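Local coordinates for putative cytoplasmic protein (Salmonella typhimurium LT2, PDB 2Q02), which is of unknown function but binds zinc in a xylose isomerase-like TIM barrel and may act as an isomerase, at residues A[136-150]-A[165-179]. Numbering follows the deposited sequence.
Sequences GLVEPLGFRVSSLRS and FKVLLDTFHHHLYEE. With ZN (zinc ion), chain E.
Glu139 and Asp170 meet at one zinc ion at the C-terminal ends of two neighbouring parallel strands, 136-138 and 166-170, of a TIM barrel; helix 151-161 makes the beta-alpha-beta crossover between them. Pairing is evidenced by three backbone hydrogen bonds, Lys166 N to Gly136 O, Val138 N to Lys166 O and Leu168 N to Val138 O, the last 2.8 Å long. Glu139 OE2 lies 2.1 Å from zinc and 2.7 Å from Asp170 OD2, a spacing explained by the shared metal, which His197 and Glu245 also bind. Arg215 donates to Asp170 OD2, which would help offset the gathered negative charge.

Beyond the strands, His173 CB packs 3.4 Å from Pro140 O. With CG beside the backbone N (chi1 -67°), the ring turns toward the 139-143 loop, CG lying 3.6 Å from both Gly142 N and Pro140 O. ND1 accepts from Gly142 N, which stands 33° out of the ring plane, while CD2 comes nearest Glu139 OE2. The ring edge turns toward the Phe143 face in an offset edge-to-face pair, planes at 73°, with CE1 3.5 Å from Phe143 CE2. NE2 hydrogen-bonds an unidentified molecule, probably from the crystallisation liquor. Leu141 CD2 and Phe172 CD1 lie over the ring's opposite faces. Farther out, Tyr177 CD1 sits over the centre of the Arg149 guanidinium face, 3.7 Å from CZ, while Arg149 NE and NH2 both grip Gly142 O, NH2 at 3.1 Å.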
ATOM      1  N   GLY A 136     -11.854  -0.015  -3.118  1.00 46.55           N
ATOM      2  CA  GLY A 136     -10.848  -0.978  -3.545  1.00 45.85           C
ATOM      3  C   GLY A 136      -9.624  -0.308  -4.139  1.00 45.48           C
ATOM      4  O   GLY A 136      -9.727   0.636  -4.933  1.00 43.52           O
ATOM      5  N   LEU A 137      -8.461  -0.805  -3.739  1.00 45.32           N
ATOM      6  CA  LEU A 137      -7.203  -0.344  -4.288  1.00 45.97           C
ATOM      7  C   LEU A 137      -6.457  -1.536  -4.928  1.00 46.13           C
ATOM      8  O   LEU A 137      -6.051  -2.488  -4.230  1.00 45.51           O
ATOM      9  CB  LEU A 137      -6.352   0.308  -3.184  1.00 47.18           C
ATOM     10  CG  LEU A 137      -6.779   1.678  -2.684  1.00 45.38           C
ATOM     11  CD1 LEU A 137      -5.911   2.089  -1.523  1.00 46.53           C
ATOM     12  CD2 LEU A 137      -6.713   2.700  -3.826  1.00 43.02           C
ATOM     13  N   VAL A 138      -6.313  -1.489  -6.257  1.00 45.60           N
ATOM     14  CA  VAL A 138      -5.585  -2.517  -6.995  1.00 45.42           C
ATOM     15  C   VAL A 138      -4.117  -2.152  -7.038  1.00 45.56           C
ATOM     16  O   VAL A 138      -3.750  -1.102  -7.581  1.00 45.36           O
ATOM     17  CB  VAL A 138      -6.106  -2.636  -8.425  1.00 46.29           C
ATOM     18  CG1 VAL A 138      -5.237  -3.564  -9.232  1.00 42.59           C
ATOM     19  CG2 VAL A 138      -7.586  -3.101  -8.421  1.00 48.80           C
ATOM     20  N   GLU A 139      -3.277  -2.998  -6.454  1.00 45.70           N
ATOM     21  CA  GLU A 139      -1.830  -2.747  -6.420  1.00 45.79           C
ATOM     22  C   GLU A 139      -1.097  -3.694  -7.350  1.00 45.29           C
ATOM     23  O   GLU A 139      -0.913  -4.864  -7.010  1.00 45.35           O
ATOM     24  CB  GLU A 139      -1.269  -2.967  -5.024  1.00 46.72           C
ATOM     25  CG  GLU A 139       0.250  -2.800  -4.932  1.00 46.83           C
ATOM     26  CD  GLU A 139       0.732  -2.619  -3.512  1.00 47.02           C
ATOM     27  OE1 GLU A 139       0.018  -3.056  -2.591  1.00 47.41           O
ATOM     28  OE2 GLU A 139       1.827  -2.046  -3.321  1.00 51.89           O
ATOM     29  N   PRO A 140      -0.681  -3.209  -8.524  1.00 44.84           N
ATOM     30  CA  PRO A 140       0.221  -3.994  -9.344  1.00 45.01           C
ATOM     31  C   PRO A 140       1.547  -4.321  -8.627  1.00 46.24           C
ATOM     32  O   PRO A 140       2.096  -3.485  -7.882  1.00 46.28           O
ATOM     33  CB  PRO A 140       0.496  -3.094 -10.559  1.00 45.47           C
ATOM     34  CG  PRO A 140      -0.528  -2.046 -10.563  1.00 45.87           C
ATOM     35  CD  PRO A 140      -1.061  -1.933  -9.159  1.00 46.68           C
ATOM     36  N   LEU A 141       2.027  -5.550  -8.853  1.00 45.93           N
ATOM     37  CA  LEU A 141       3.302  -6.019  -8.336  1.00 45.53           C
ATOM     38  C   LEU A 141       4.271  -6.107  -9.485  1.00 45.21           C
ATOM     39  O   LEU A 141       3.970  -6.705 -10.514  1.00 43.97           O
ATOM     40  CB  LEU A 141       3.171  -7.401  -7.710  1.00 45.75           C
ATOM     41  CG  LEU A 141       2.057  -7.579  -6.694  1.00 45.26           C
ATOM     42  CD1 LEU A 141       1.938  -9.022  -6.325  1.00 47.83           C
ATOM     43  CD2 LEU A 141       2.285  -6.733  -5.467  1.00 47.09           C
ATOM     44  N   GLY A 142       5.446  -5.520  -9.306  1.00 46.14           N
ATOM     45  CA  GLY A 142       6.433  -5.413 -10.388  1.00 45.11           C
ATOM     46  C   GLY A 142       7.243  -6.665 -10.697  1.00 44.25           C
ATOM     47  O   GLY A 142       7.929  -6.716 -11.714  1.00 43.48           O
ATOM     48  N   PHE A 143       7.185  -7.674  -9.833  1.00 44.27           N
ATOM     49  CA  PHE A 143       7.928  -8.902 -10.065  1.00 44.30           C
ATOM     50  C   PHE A 143       7.673  -9.451 -11.462  1.00 44.89           C
ATOM     51  O   PHE A 143       6.560  -9.379 -11.984  1.00 45.18           O
ATOM     52  CB  PHE A 143       7.577  -9.982  -9.053  1.00 43.55           C
ATOM     53  CG  PHE A 143       7.781  -9.550  -7.654  1.00 46.99           C
ATOM     54  CD1 PHE A 143       9.067  -9.419  -7.144  1.00 42.28           C
ATOM     55  CD2 PHE A 143       6.692  -9.212  -6.854  1.00 45.34           C
ATOM     56  CE1 PHE A 143       9.265  -8.982  -5.878  1.00 39.38           C
ATOM     57  CE2 PHE A 143       6.884  -8.777  -5.572  1.00 43.73           C
ATOM     58  CZ  PHE A 143       8.179  -8.663  -5.079  1.00 43.54           C
ATOM     59  N   ARG A 144       8.712 -10.021 -12.067  1.00 45.10           N
ATOM     60  CA  ARG A 144       8.555 -10.688 -13.368  1.00 45.28           C
ATOM     61  C   ARG A 144       7.508 -11.793 -13.389  1.00 45.26           C
ATOM     62  O   ARG A 144       6.917 -12.059 -14.443  1.00 44.08           O
ATOM     63  CB  ARG A 144       9.846 -11.298 -13.878  1.00 44.46           C
ATOM     64  CG  ARG A 144      10.670 -10.345 -14.677  1.00 46.68           C
ATOM     65  CD  ARG A 144      12.115 -10.791 -14.775  1.00 45.15           C
ATOM     66  NE  ARG A 144      12.775 -10.015 -15.821  1.00 50.53           N
ATOM     67  CZ  ARG A 144      13.316 -10.506 -16.944  1.00 52.77           C
ATOM     68  NH1 ARG A 144      13.346 -11.823 -17.205  1.00 49.86           N
ATOM     69  NH2 ARG A 144      13.868  -9.657 -17.811  1.00 52.55           N
ATOM     70  N   VAL A 145       7.299 -12.444 -12.244  1.00 45.04           N
ATOM     71  CA  VAL A 145       6.287 -13.510 -12.135  1.00 44.84           C
ATOM     72  C   VAL A 145       4.862 -12.996 -11.847  1.00 44.50           C
ATOM     73  O   VAL A 145       3.928 -13.781 -11.739  1.00 45.41           O
ATOM     74  CB  VAL A 145       6.740 -14.581 -11.151  1.00 44.54           C
ATOM     75  CG1 VAL A 145       7.978 -15.273 -11.709  1.00 39.35           C
ATOM     76  CG2 VAL A 145       7.026 -13.967  -9.756  1.00 43.43           C
ATOM     77  N   SER A 146       4.711 -11.678 -11.748  1.00 45.02           N
ATOM     78  CA  SER A 146       3.426 -11.044 -11.457  1.00 44.78           C
ATOM     79  C   SER A 146       2.512 -11.069 -12.665  1.00 44.47           C
ATOM     80  O   SER A 146       2.941 -10.819 -13.788  1.00 42.84           O
ATOM     81  CB  SER A 146       3.620  -9.601 -11.012  1.00 43.78           C
ATOM     82  OG  SER A 146       2.402  -8.891 -11.038  1.00 40.14           O
ATOM     83  N   SER A 147       1.240 -11.377 -12.415  1.00 44.65           N
ATOM     84  CA  SER A 147       0.235 -11.402 -13.469  1.00 44.88           C
ATOM     85  C   SER A 147      -0.260 -10.007 -13.848  1.00 44.85           C
ATOM     86  O   SER A 147      -0.987  -9.864 -14.814  1.00 45.03           O
ATOM     87  CB  SER A 147      -0.967 -12.263 -13.052  1.00 45.14           C
ATOM     88  OG  SER A 147      -1.696 -11.652 -12.001  1.00 39.46           O
ATOM     89  N   LEU A 148       0.106  -8.992 -13.075  1.00 45.41           N
ATOM     90  CA  LEU A 148      -0.355  -7.624 -13.309  1.00 45.76           C
ATOM     91  C   LEU A 148       0.703  -6.642 -12.765  1.00 45.87           C
ATOM     92  O   LEU A 148       0.764  -6.377 -11.566  1.00 47.14           O
ATOM     93  CB  LEU A 148      -1.737  -7.407 -12.645  1.00 44.15           C
ATOM     94  CG  LEU A 148      -2.367  -6.004 -12.718  1.00 46.96           C
ATOM     95  CD1 LEU A 148      -2.619  -5.548 -14.172  1.00 50.26           C
ATOM     96  CD2 LEU A 148      -3.666  -5.908 -11.923  1.00 46.37           C
ATOM     97  N   ARG A 149       1.539  -6.134 -13.664  1.00 45.57           N
ATOM     98  CA  ARG A 149       2.724  -5.353 -13.315  1.00 45.55           C
ATOM     99  C   ARG A 149       2.631  -3.861 -13.631  1.00 45.61           C
ATOM    100  O   ARG A 149       3.303  -3.039 -12.999  1.00 46.63           O
ATOM    101  CB  ARG A 149       3.902  -5.920 -14.097  1.00 45.43           C
ATOM    102  CG  ARG A 149       4.002  -7.412 -13.998  1.00 43.07           C
ATOM    103  CD  ARG A 149       5.125  -7.909 -14.857  1.00 45.46           C
ATOM    104  NE  ARG A 149       6.404  -7.356 -14.438  1.00 43.24           N
ATOM    105  CZ  ARG A 149       7.442  -7.155 -15.235  1.00 42.90           C
ATOM    106  NH1 ARG A 149       7.366  -7.443 -16.527  1.00 41.48           N
ATOM    107  NH2 ARG A 149       8.566  -6.658 -14.728  1.00 42.56           N
ATOM    108  N   SER A 150       1.817  -3.523 -14.631  1.00 45.69           N
ATOM    109  CA  SER A 150       1.677  -2.145 -15.097  1.00 45.44           C
ATOM    110  C   SER A 150       0.501  -1.469 -14.416  1.00 45.17           C
ATOM    111  O   SER A 150      -0.638  -1.971 -14.443  1.00 45.17           O
ATOM    112  CB  SER A 150       1.481  -2.081 -16.613  1.00 45.27           C
ATOM    113  OG  SER A 150       1.123  -0.766 -17.024  1.00 47.90           O
ATOM    114  N   PHE A 165     -12.931   1.416  -8.405  1.00 44.57           N
ATOM    115  CA  PHE A 165     -11.618   1.127  -7.845  1.00 44.62           C
ATOM    116  C   PHE A 165     -10.554   2.034  -8.405  1.00 45.34           C
ATOM    117  O   PHE A 165     -10.716   2.617  -9.485  1.00 44.80           O
ATOM    118  CB  PHE A 165     -11.183  -0.325  -8.106  1.00 45.22           C
ATOM    119  CG  PHE A 165     -11.879  -1.366  -7.248  1.00 41.44           C
ATOM    120  CD1 PHE A 165     -12.937  -1.040  -6.391  1.00 43.92           C
ATOM    121  CD2 PHE A 165     -11.479  -2.693  -7.328  1.00 44.72           C
ATOM    122  CE1 PHE A 165     -13.567  -2.019  -5.630  1.00 45.41           C
ATOM    123  CE2 PHE A 165     -12.092  -3.671  -6.563  1.00 42.47           C
ATOM    124  CZ  PHE A 165     -13.132  -3.338  -5.701  1.00 41.73           C
ATOM    125  N   LYS A 166      -9.469   2.173  -7.631  1.00 45.65           N
ATOM    126  CA  LYS A 166      -8.311   2.956  -8.043  1.00 45.23           C
ATOM    127  C   LYS A 166      -7.024   2.138  -7.912  1.00 45.22           C
ATOM    128  O   LYS A 166      -6.984   1.095  -7.275  1.00 44.64           O
ATOM    129  CB  LYS A 166      -8.204   4.228  -7.208  1.00 44.49           C
ATOM    130  CG  LYS A 166      -9.191   5.335  -7.583  1.00 45.90           C
ATOM    131  CD  LYS A 166      -9.156   6.454  -6.552  1.00 44.58           C
ATOM    132  CE  LYS A 166      -9.554   7.803  -7.125  1.00 53.95           C
ATOM    133  NZ  LYS A 166     -11.011   8.095  -7.060  1.00 51.85           N
ATOM    134  N   VAL A 167      -5.955   2.638  -8.503  1.00 45.25           N
ATOM    135  CA  VAL A 167      -4.690   1.951  -8.466  1.00 45.61           C
ATOM    136  C   VAL A 167      -3.860   2.435  -7.280  1.00 45.87           C
ATOM    137  O   VAL A 167      -3.853   3.633  -6.953  1.00 45.18           O
ATOM    138  CB  VAL A 167      -3.906   2.150  -9.814  1.00 46.08           C
ATOM    139  CG1 VAL A 167      -2.410   1.920  -9.647  1.00 45.35           C
ATOM    140  CG2 VAL A 167      -4.473   1.237 -10.888  1.00 49.95           C
ATOM    141  N   LEU A 168      -3.175   1.482  -6.643  1.00 45.76           N
ATOM    142  CA  LEU A 168      -2.225   1.755  -5.590  1.00 45.47           C
ATOM    143  C   LEU A 168      -0.809   1.707  -6.205  1.00 45.53           C
ATOM    144  O   LEU A 168      -0.310   0.643  -6.609  1.00 44.10           O
ATOM    145  CB  LEU A 168      -2.382   0.709  -4.491  1.00 45.23           C
ATOM    146  CG  LEU A 168      -1.763   1.068  -3.153  1.00 47.62           C
ATOM    147  CD1 LEU A 168      -2.085  -0.053  -2.130  1.00 49.46           C
ATOM    148  CD2 LEU A 168      -0.236   1.351  -3.268  1.00 46.42           C
ATOM    149  N   LEU A 169      -0.188   2.878  -6.300  1.00 45.89           N
ATOM    150  CA  LEU A 169       1.121   2.982  -6.893  1.00 47.19           C
ATOM    151  C   LEU A 169       2.181   2.766  -5.798  1.00 46.12           C
ATOM    152  O   LEU A 169       2.314   3.551  -4.864  1.00 46.60           O
ATOM    153  CB  LEU A 169       1.270   4.350  -7.575  1.00 48.28           C
ATOM    154  CG  LEU A 169       2.350   4.525  -8.647  1.00 48.90           C
ATOM    155  CD1 LEU A 169       2.254   5.947  -9.160  1.00 52.97           C
ATOM    156  CD2 LEU A 169       3.767   4.233  -8.143  1.00 49.94           C
ATOM    157  N   ASP A 170       2.935   1.698  -5.927  1.00 44.82           N
ATOM    158  CA  ASP A 170       3.995   1.391  -4.993  1.00 45.54           C
ATOM    159  C   ASP A 170       5.367   1.619  -5.681  1.00 45.80           C
ATOM    160  O   ASP A 170       5.664   1.000  -6.711  1.00 45.36           O
ATOM    161  CB  ASP A 170       3.791  -0.047  -4.573  1.00 45.44           C
ATOM    162  CG  ASP A 170       4.692  -0.459  -3.482  1.00 45.49           C
ATOM    163  OD1 ASP A 170       5.909  -0.262  -3.640  1.00 47.06           O
ATOM    164  OD2 ASP A 170       4.176  -0.992  -2.484  1.00 43.81           O
ATOM    165  N   THR A 171       6.186   2.526  -5.142  1.00 45.79           N
ATOM    166  CA  THR A 171       7.422   2.938  -5.832  1.00 45.31           C
ATOM    167  C   THR A 171       8.393   1.772  -6.082  1.00 44.84           C
ATOM    168  O   THR A 171       9.117   1.779  -7.071  1.00 45.43           O
ATOM    169  CB  THR A 171       8.191   4.013  -5.075  1.00 44.53           C
ATOM    170  OG1 THR A 171       8.479   3.538  -3.754  1.00 43.37           O
ATOM    171  CG2 THR A 171       7.394   5.321  -5.024  1.00 43.80           C
ATOM    172  N   PHE A 172       8.403   0.788  -5.192  1.00 44.52           N
ATOM    173  CA  PHE A 172       9.189  -0.421  -5.389  1.00 45.54           C
ATOM    174  C   PHE A 172       8.688  -1.215  -6.590  1.00 45.36           C
ATOM    175  O   PHE A 172       9.486  -1.696  -7.423  1.00 43.64           O
ATOM    176  CB  PHE A 172       9.126  -1.297  -4.140  1.00 45.20           C
ATOM    177  CG  PHE A 172       9.710  -2.676  -4.318  1.00 43.97           C
ATOM    178  CD1 PHE A 172       8.918  -3.734  -4.739  1.00 40.71           C
ATOM    179  CD2 PHE A 172      11.048  -2.926  -4.007  1.00 43.40           C
ATOM    180  CE1 PHE A 172       9.468  -5.029  -4.868  1.00 44.43           C
ATOM    181  CE2 PHE A 172      11.596  -4.208  -4.123  1.00 45.93           C
ATOM    182  CZ  PHE A 172      10.808  -5.260  -4.545  1.00 42.90           C
ATOM    183  N   HIS A 173       7.371  -1.374  -6.660  1.00 44.87           N
ATOM    184  CA  HIS A 173       6.781  -2.164  -7.738  1.00 45.41           C
ATOM    185  C   HIS A 173       6.900  -1.455  -9.085  1.00 45.49           C
ATOM    186  O   HIS A 173       7.117  -2.112 -10.102  1.00 45.67           O
ATOM    187  CB  HIS A 173       5.360  -2.629  -7.399  1.00 43.01           C
ATOM    188  CG  HIS A 173       5.333  -3.613  -6.273  1.00 43.66           C
ATOM    189  ND1 HIS A 173       5.937  -4.853  -6.359  1.00 43.00           N
ATOM    190  CD2 HIS A 173       4.823  -3.528  -5.021  1.00 43.18           C
ATOM    191  CE1 HIS A 173       5.777  -5.498  -5.213  1.00 47.34           C
ATOM    192  NE2 HIS A 173       5.099  -4.720  -4.389  1.00 47.54           N
ATOM    193  N   HIS A 174       6.809  -0.128  -9.080  1.00 44.13           N
ATOM    194  CA  HIS A 174       7.137   0.663 -10.259  1.00 44.11           C
ATOM    195  C   HIS A 174       8.599   0.433 -10.691  1.00 45.89           C
ATOM    196  O   HIS A 174       8.910   0.265 -11.885  1.00 46.08           O
ATOM    197  CB  HIS A 174       6.914   2.163  -9.974  1.00 44.13           C
ATOM    198  CG  HIS A 174       7.315   3.077 -11.099  1.00 43.08           C
ATOM    199  ND1 HIS A 174       6.433   3.494 -12.075  1.00 39.17           N
ATOM    200  CD2 HIS A 174       8.501   3.668 -11.388  1.00 45.01           C
ATOM    201  CE1 HIS A 174       7.065   4.281 -12.928  1.00 44.45           C
ATOM    202  NE2 HIS A 174       8.322   4.402 -12.535  1.00 45.53           N
ATOM    203  N   HIS A 175       9.509   0.443  -9.719  1.00 45.59           N
ATOM    204  CA  HIS A 175      10.925   0.294 -10.016  1.00 45.66           C
ATOM    205  C   HIS A 175      11.230  -1.049 -10.648  1.00 45.46           C
ATOM    206  O   HIS A 175      12.043  -1.122 -11.567  1.00 45.84           O
ATOM    207  CB  HIS A 175      11.750   0.476  -8.743  1.00 46.48           C
ATOM    208  CG  HIS A 175      13.228   0.432  -8.958  1.00 44.52           C
ATOM    209  ND1 HIS A 175      14.020  -0.585  -8.469  1.00 42.68           N
ATOM    210  CD2 HIS A 175      14.064   1.293  -9.582  1.00 44.83           C
ATOM    211  CE1 HIS A 175      15.281  -0.344  -8.776  1.00 42.78           C
ATOM    212  NE2 HIS A 175      15.333   0.785  -9.459  1.00 42.75           N
ATOM    213  N   LEU A 176      10.573  -2.102 -10.162  1.00 46.04           N
ATOM    214  CA  LEU A 176      10.794  -3.471 -10.697  1.00 46.10           C
ATOM    215  C   LEU A 176      10.166  -3.702 -12.062  1.00 46.07           C
ATOM    216  O   LEU A 176      10.660  -4.529 -12.830  1.00 46.04           O
ATOM    217  CB  LEU A 176      10.306  -4.559  -9.738  1.00 46.17           C
ATOM    218  CG  LEU A 176      11.365  -5.139  -8.820  1.00 44.57           C
ATOM    219  CD1 LEU A 176      11.761  -4.134  -7.751  1.00 45.59           C
ATOM    220  CD2 LEU A 176      10.802  -6.398  -8.202  1.00 45.88           C
ATOM    221  N   TYR A 177       9.067  -3.004 -12.349  1.00 47.97           N
ATOM    222  CA  TYR A 177       8.474  -3.040 -13.690  1.00 49.77           C
ATOM    223  C   TYR A 177       9.359  -2.234 -14.601  1.00 51.41           C
ATOM    224  O   TYR A 177       9.232  -1.026 -14.665  1.00 51.05           O
ATOM    225  CB  TYR A 177       7.043  -2.477 -13.709  1.00 48.28           C
ATOM    226  CG  TYR A 177       6.392  -2.547 -15.079  1.00 47.64           C
ATOM    227  CD1 TYR A 177       6.552  -3.667 -15.895  1.00 47.80           C
ATOM    228  CD2 TYR A 177       5.614  -1.499 -15.559  1.00 45.78           C
ATOM    229  CE1 TYR A 177       5.950  -3.736 -17.145  1.00 51.42           C
ATOM    230  CE2 TYR A 177       5.018  -1.555 -16.816  1.00 42.70           C
ATOM    231  CZ  TYR A 177       5.187  -2.673 -17.595  1.00 44.47           C
ATOM    232  OH  TYR A 177       4.606  -2.742 -18.824  1.00 38.89           O
ATOM    233  N   GLU A 178      10.269  -2.902 -15.294  1.00 55.59           N
ATOM    234  CA  GLU A 178      11.378  -2.194 -15.947  1.00 60.52           C
ATOM    235  C   GLU A 178      11.016  -1.588 -17.307  1.00 61.15           C
ATOM    236  O   GLU A 178      11.818  -0.872 -17.924  1.00 59.17           O
ATOM    237  CB  GLU A 178      12.609  -3.102 -16.049  1.00 61.54           C
ATOM    238  CG  GLU A 178      13.145  -3.538 -14.675  1.00 62.54           C
ATOM    239  CD  GLU A 178      14.644  -3.779 -14.670  1.00 63.15           C
ATOM    240  OE1 GLU A 178      15.400  -2.779 -14.787  1.00 67.11           O
ATOM    241  OE2 GLU A 178      15.063  -4.957 -14.539  1.00 66.59           O
ATOM    242  N   GLU A 179       9.789  -1.855 -17.735  1.00 62.85           N
ATOM    243  CA  GLU A 179       9.239  -1.295 -18.947  1.00 65.53           C
ATOM    244  C   GLU A 179       8.330  -0.119 -18.588  1.00 66.11           C
ATOM    245  O   GLU A 179       7.592   0.375 -19.438  1.00 65.86           O
ATOM    246  CB  GLU A 179       8.461  -2.391 -19.686  1.00 66.55           C
ATOM    247  CG  GLU A 179       9.329  -3.630 -20.083  1.00 75.03           C
ATOM    248  CD  GLU A 179       9.420  -4.732 -19.007  1.00 78.41           C
ATOM    249  OE1 GLU A 179      10.215  -4.612 -18.045  1.00 77.76           O
ATOM    250  OE2 GLU A 179       8.711  -5.747 -19.147  1.00 86.84           O
TER
HETATM  251 ZN    ZN E 300       2.669  -1.635  -1.424  1.00 45.13          ZN
HETATM  252  O   HOH W   1       2.089  -0.674  -7.412  1.00 35.98           O